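Local coordinates for protein aldehyde dehydrogenase (Bartonella henselae, PDB 3I44) that probably oxidises aldehydes to carboxylic acids, using NAD+ or NADP+ as electron acceptor, at residues Leu43-Pro48 against Ala55-Gly60. The protein carries 1 engineered substitution. Residues are numbered along the deposited sequence; the frame is centred on the assembly and turned at random.
Sequences LYVIDP and AVISLG. With NA (sodium ion), chain B.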
# COMPACT_ATOMS: atom_id res chain seq x y z
N LEU A 43 14.50 -29.07 -12.86
CA LEU A 43 14.95 -27.94 -13.67
C LEU A 43 16.44 -27.78 -13.44
O LEU A 43 16.93 -27.81 -12.30
CB LEU A 43 14.18 -26.65 -13.33
CG LEU A 43 14.56 -25.39 -14.14
CD1 LEU A 43 14.28 -25.55 -15.63
CD2 LEU A 43 13.81 -24.17 -13.59
N TYR A 44 17.18 -27.68 -14.53
CA TYR A 44 18.61 -27.47 -14.42
C TYR A 44 18.83 -25.99 -14.17
O TYR A 44 18.16 -25.13 -14.78
CB TYR A 44 19.33 -27.90 -15.70
CG TYR A 44 19.46 -29.39 -15.83
CD1 TYR A 44 19.89 -30.16 -14.75
CD2 TYR A 44 19.17 -30.05 -17.03
CE1 TYR A 44 20.00 -31.54 -14.83
CE2 TYR A 44 19.30 -31.45 -17.14
CZ TYR A 44 19.72 -32.18 -16.02
OH TYR A 44 19.87 -33.56 -16.06
N VAL A 45 19.75 -25.70 -13.26
CA VAL A 45 20.27 -24.36 -13.09
C VAL A 45 21.48 -24.24 -14.01
O VAL A 45 22.42 -25.01 -13.88
CB VAL A 45 20.68 -24.10 -11.63
CG1 VAL A 45 21.21 -22.69 -11.47
CG2 VAL A 45 19.50 -24.35 -10.70
N ILE A 46 21.46 -23.26 -14.92
CA ILE A 46 22.57 -23.04 -15.85
C ILE A 46 23.60 -22.03 -15.30
O ILE A 46 23.22 -20.99 -14.75
CB ILE A 46 22.06 -22.56 -17.23
CG1 ILE A 46 21.13 -23.61 -17.87
CG2 ILE A 46 23.21 -22.25 -18.20
CD1 ILE A 46 21.70 -25.02 -17.91
N ASP A 47 24.88 -22.39 -15.41
CA ASP A 47 26.01 -21.49 -15.24
C ASP A 47 26.17 -20.69 -16.53
O ASP A 47 26.58 -21.28 -17.55
CB ASP A 47 27.26 -22.31 -14.98
CG ASP A 47 28.51 -21.45 -14.76
OD1 ASP A 47 28.57 -20.31 -15.28
OD2 ASP A 47 29.43 -21.94 -14.04
N PRO A 48 25.84 -19.37 -16.52
CA PRO A 48 25.82 -18.57 -17.73
C PRO A 48 27.20 -18.27 -18.33
O PRO A 48 27.27 -17.77 -19.43
CB PRO A 48 25.18 -17.27 -17.28
CG PRO A 48 25.68 -17.13 -15.86
CD PRO A 48 25.61 -18.53 -15.33
N ALA A 55 23.53 -27.50 -11.48
CA ALA A 55 22.72 -28.12 -10.45
C ALA A 55 21.37 -28.47 -11.00
O ALA A 55 20.95 -27.97 -12.05
CB ALA A 55 22.56 -27.18 -9.21
N VAL A 56 20.67 -29.33 -10.28
CA VAL A 56 19.29 -29.62 -10.57
C VAL A 56 18.44 -29.28 -9.35
O VAL A 56 18.79 -29.62 -8.22
CB VAL A 56 19.08 -31.11 -11.00
CG1 VAL A 56 19.62 -32.09 -9.95
CG2 VAL A 56 17.57 -31.37 -11.32
N ILE A 57 17.33 -28.58 -9.59
CA ILE A 57 16.35 -28.25 -8.55
C ILE A 57 14.97 -28.78 -8.93
O ILE A 57 14.76 -29.23 -10.06
CB ILE A 57 16.25 -26.70 -8.31
CG1 ILE A 57 15.87 -25.95 -9.59
CG2 ILE A 57 17.55 -26.21 -7.73
CD1 ILE A 57 15.22 -24.59 -9.34
N SER A 58 14.03 -28.70 -7.99
CA SER A 58 12.64 -29.07 -8.24
C SER A 58 11.80 -27.81 -8.34
O SER A 58 11.97 -26.90 -7.53
CB SER A 58 12.10 -29.92 -7.10
OG SER A 58 12.81 -31.13 -6.98
N LEU A 59 10.90 -27.76 -9.33
CA LEU A 59 9.85 -26.75 -9.41
C LEU A 59 8.66 -27.27 -8.64
O LEU A 59 8.05 -28.29 -9.00
CB LEU A 59 9.45 -26.47 -10.88
CG LEU A 59 10.54 -25.75 -11.68
CD1 LEU A 59 10.14 -25.52 -13.17
CD2 LEU A 59 10.94 -24.41 -11.01
N GLY A 60 8.32 -26.57 -7.56
CA GLY A 60 7.24 -27.00 -6.67
C GLY A 60 5.86 -26.84 -7.27
O GLY A 60 5.67 -26.13 -8.27
NA NA B . 21.40 -19.67 -13.66
O HOH W 1 19.52 -21.16 -14.80
O HOH W 2 21.02 -18.82 -15.46
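In Val-45 the CG2 methyl stands beside its own backbone N, trans to the carbonyl carbon, while Ile-57 sends CG1 between its N and carbonyl carbon (chi1 58°) and CG2 beside its N; the two CG2 methyls thereby meet at 4.0 Å, the side chains crossing at about a right angle. They pack across a beta hairpin, strands 42-47 and 52-58, in the small N-terminal sheet of this aldehyde dehydrogenase, where 52-58 also pairs with strand 23-30. Leu-43 and Ile-57 form a hydrogen-bonded antiparallel pair. Ile-57 N donates almost straight to Leu-43 O (2.8 Å, 175° at the hydrogen), in the carbonyl plane, whereas the return bond from Leu-43 N to Ile-57 O is more bent. Val-45 N donates a hydrogen bond to Ala-55 O at 2.8 Å, the donor tilted 33° from the plane of that carbonyl. Beta-branched Val-45 and Ile-57, both buried, suit extended strands and pack on the face that also carries Leu-43 and Ala-55; the single methyl of Ala-55 faces Val-45 CB, adding a small apolar contact. Leu-43 extends this apolar patch, CD2 touching Leu-59 CD2 at 3.9 Å. On the other face Tyr-44, in a non-hydrogen-bonded pair with Val-56, lays its ring obliquely against Val-56 CB (CD1 at 4.0 Å), and Ala-55 O lies at the ring's edge, in its plane. The amphipathic tyrosine suits this exposed place, its ring carbons CD1 and CE1 resting against buried Val-56. Beyond the paired residues, strand 42-47 supplies a sodium ligand through its main chain, a role that needs no polar side chain: Ile-46 O binds the ion together with Glu-112 O, Ile-199 O and two waters. One of those waters, 2.6 Å from the sodium, also accepts a hydrogen bond from Ile-46 N at 2.9 Å.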